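Local coordinates for protein amorpha-4,11-diene synthase (Artemisia annua, PDB 4GAX) that probably catalyses the magnesium-dependent cyclisation of farnesyl diphosphate to a sesquiterpene, being an engineered variant studied for product specificity, at residues Phe41-Asn46 / Leu262-Lys267. Residues are numbered along the deposited sequence; the frame is centred on the assembly and turned at random.
Sequences FLIVDN and LSKWWK
Leu42 and Lys264 meet at about a right angle, and it is the CD2 branch of Leu42 that does the touching: this methyl lies 3.6 Å from Lys264 CG and 3.7 Å from Ser263 CB. It therefore rests where two consecutive helical side chains leave the backbone. The torsion explains the reach, since CG of Leu42 stands anti to the backbone N (chi1 -163°), which carries CG toward the helix and lets CD2 reach it where the alpha carbons of Leu42 and Ser263 come within 5.4 Å of each other. Lys264 then runs on extended past the loop backbone. Its CE lies 3.3 Å from the carbonyl O of Leu42 and 3.6 Å from Ile43 CD1, while the ammonium NZ is 3.9 Å from the same Leu42 O, too far for a hydrogen bond. Contact here is thus mainly van der Waals, with 250 Å² buried in all.

The polar atoms find partners on helix 238-269. Ser263 OG, 4.0 Å from Phe41 CB, hydrogen-bonds to the carbonyl O of Leu259 one turn earlier; Leu42 O is hydrogen-bonded by the hydroxyl of Ser260, a bond that ties the loop carbonyl to the helix one turn before Lys264.

Within the all-helical terpene synthase fold, this loop-on-helix contact joins the loop preceding helix 52-71, in the N-terminal terpene synthase region, to the late turns of helix 238-269. The Phe41 side chain touches Leu259 and Arg256 of that helix and Val283 of helix 282-292, while Leu262 and Trp266 pack against helices 282-292 and 299-322.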
loop_
_atom_site.group_PDB
_atom_site.type_symbol
_atom_site.label_atom_id
_atom_site.label_comp_id
_atom_site.label_asym_id
_atom_site.label_seq_id
_atom_site.Cartn_x
_atom_site.Cartn_y
_atom_site.Cartn_z
ATOM N N PHE A 41 1.485 -21.999 -7.847
ATOM C CA PHE A 41 0.323 -21.120 -7.940
ATOM C C PHE A 41 -0.443 -21.261 -9.251
ATOM O O PHE A 41 -1.483 -20.622 -9.425
ATOM C CB PHE A 41 0.730 -19.648 -7.766
ATOM C CG PHE A 41 1.354 -19.333 -6.429
ATOM C CD1 PHE A 41 0.613 -19.439 -5.255
ATOM C CD2 PHE A 41 2.672 -18.890 -6.351
ATOM C CE1 PHE A 41 1.183 -19.125 -4.020
ATOM C CE2 PHE A 41 3.249 -18.584 -5.128
ATOM C CZ PHE A 41 2.502 -18.693 -3.956
ATOM N N LEU A 42 0.064 -22.080 -10.170
ATOM C CA LEU A 42 -0.506 -22.167 -11.521
ATOM C C LEU A 42 -1.940 -22.707 -11.513
ATOM O O LEU A 42 -2.858 -22.101 -12.075
ATOM C CB LEU A 42 0.388 -23.034 -12.422
ATOM C CG LEU A 42 0.197 -22.939 -13.944
ATOM C CD1 LEU A 42 -0.807 -23.957 -14.464
ATOM C CD2 LEU A 42 -0.208 -21.528 -14.372
ATOM N N ILE A 43 -2.115 -23.858 -10.876
ATOM C CA ILE A 43 -3.427 -24.457 -10.699
ATOM C C ILE A 43 -3.772 -24.380 -9.220
ATOM O O ILE A 43 -2.953 -24.735 -8.363
ATOM C CB ILE A 43 -3.442 -25.940 -11.138
ATOM C CG1 ILE A 43 -3.056 -26.069 -12.617
ATOM C CG2 ILE A 43 -4.814 -26.557 -10.882
ATOM C CD1 ILE A 43 -4.040 -25.408 -13.573
ATOM N N VAL A 44 -4.976 -23.908 -8.916
ATOM C CA VAL A 44 -5.422 -23.862 -7.531
ATOM C C VAL A 44 -6.455 -24.951 -7.245
ATOM O O VAL A 44 -7.376 -25.183 -8.034
ATOM C CB VAL A 44 -5.909 -22.448 -7.125
ATOM C CG1 VAL A 44 -7.260 -22.491 -6.422
ATOM C CG2 VAL A 44 -4.872 -21.789 -6.245
ATOM N N ASP A 45 -6.264 -25.638 -6.122
ATOM C CA ASP A 45 -7.146 -26.720 -5.722
ATOM C C ASP A 45 -7.886 -26.307 -4.463
ATOM O O ASP A 45 -8.332 -27.160 -3.696
ATOM C CB ASP A 45 -6.328 -27.987 -5.447
ATOM C CG ASP A 45 -7.091 -29.264 -5.765
ATOM O OD1 ASP A 45 -6.948 -29.773 -6.897
ATOM O OD2 ASP A 45 -7.821 -29.766 -4.885
ATOM N N ASN A 46 -8.005 -24.996 -4.253
ATOM C CA ASN A 46 -8.588 -24.465 -3.022
ATOM C C ASN A 46 -9.919 -25.133 -2.662
ATOM O O ASN A 46 -10.834 -25.230 -3.490
ATOM C CB ASN A 46 -8.652 -22.930 -3.051
ATOM C CG ASN A 46 -7.318 -22.289 -2.671
ATOM O OD1 ASN A 46 -6.318 -22.421 -3.391
ATOM N ND2 ASN A 46 -7.300 -21.593 -1.532
ATOM N N LEU A 262 -3.411 -15.085 -13.326
ATOM C CA LEU A 262 -2.241 -14.313 -13.723
ATOM C C LEU A 262 -1.066 -15.187 -14.105
ATOM O O LEU A 262 -0.304 -14.845 -15.021
ATOM C CB LEU A 262 -1.842 -13.343 -12.614
ATOM C CG LEU A 262 -2.740 -12.117 -12.595
ATOM C CD1 LEU A 262 -2.636 -11.432 -11.231
ATOM C CD2 LEU A 262 -2.339 -11.152 -13.728
ATOM N N SER A 263 -0.923 -16.314 -13.405
ATOM C CA SER A 263 0.166 -17.243 -13.664
ATOM C C SER A 263 0.012 -17.858 -15.039
ATOM O O SER A 263 1.006 -18.040 -15.746
ATOM C CB SER A 263 0.250 -18.330 -12.582
ATOM O OG SER A 263 0.512 -17.739 -11.320
ATOM N N LYS A 264 -1.227 -18.172 -15.423
ATOM C CA LYS A 264 -1.477 -18.776 -16.744
ATOM C C LYS A 264 -1.193 -17.784 -17.863
ATOM O O LYS A 264 -0.535 -18.117 -18.848
ATOM C CB LYS A 264 -2.917 -19.290 -16.861
ATOM C CG LYS A 264 -3.088 -20.711 -16.374
ATOM C CD LYS A 264 -4.511 -20.980 -15.914
ATOM C CE LYS A 264 -4.540 -22.104 -14.893
ATOM N NZ LYS A 264 -5.926 -22.434 -14.464
ATOM N N TRP A 265 -1.723 -16.575 -17.701
ATOM C CA TRP A 265 -1.456 -15.457 -18.603
ATOM C C TRP A 265 0.042 -15.238 -18.802
ATOM O O TRP A 265 0.519 -15.122 -19.939
ATOM C CB TRP A 265 -2.079 -14.198 -18.012
ATOM C CG TRP A 265 -1.829 -12.906 -18.761
ATOM C CD1 TRP A 265 -2.520 -12.437 -19.855
ATOM C CD2 TRP A 265 -0.872 -11.885 -18.423
ATOM N NE1 TRP A 265 -2.029 -11.204 -20.231
ATOM C CE2 TRP A 265 -1.023 -10.842 -19.369
ATOM C CE3 TRP A 265 0.105 -11.762 -17.421
ATOM C CZ2 TRP A 265 -0.239 -9.682 -19.331
ATOM C CZ3 TRP A 265 0.883 -10.616 -17.386
ATOM C CH2 TRP A 265 0.706 -9.587 -18.333
ATOM N N TRP A 266 0.778 -15.184 -17.692
ATOM C CA TRP A 266 2.222 -14.942 -17.734
ATOM C C TRP A 266 2.962 -16.096 -18.397
ATOM O O TRP A 266 3.875 -15.890 -19.207
ATOM C CB TRP A 266 2.778 -14.699 -16.311
ATOM C CG TRP A 266 4.232 -14.319 -16.310
ATOM C CD1 TRP A 266 5.271 -15.019 -15.758
ATOM C CD2 TRP A 266 4.816 -13.162 -16.932
ATOM N NE1 TRP A 266 6.461 -14.356 -15.979
ATOM C CE2 TRP A 266 6.207 -13.218 -16.702
ATOM C CE3 TRP A 266 4.295 -12.086 -17.666
ATOM C CZ2 TRP A 266 7.085 -12.231 -17.169
ATOM C CZ3 TRP A 266 5.161 -11.107 -18.122
ATOM C CH2 TRP A 266 6.544 -11.185 -17.871
ATOM N N LYS A 267 2.581 -17.317 -18.040
ATOM C CA LYS A 267 3.218 -18.492 -18.611
ATOM C C LYS A 267 3.004 -18.555 -20.123
ATOM O O LYS A 267 3.860 -19.049 -20.857
ATOM C CB LYS A 267 2.686 -19.769 -17.959
ATOM C CG LYS A 267 3.220 -21.052 -18.614
ATOM C CD LYS A 267 2.579 -22.294 -18.008
ATOM C CE LYS A 267 2.994 -23.557 -18.764
ATOM N NZ LYS A 267 4.472 -23.709 -18.788
#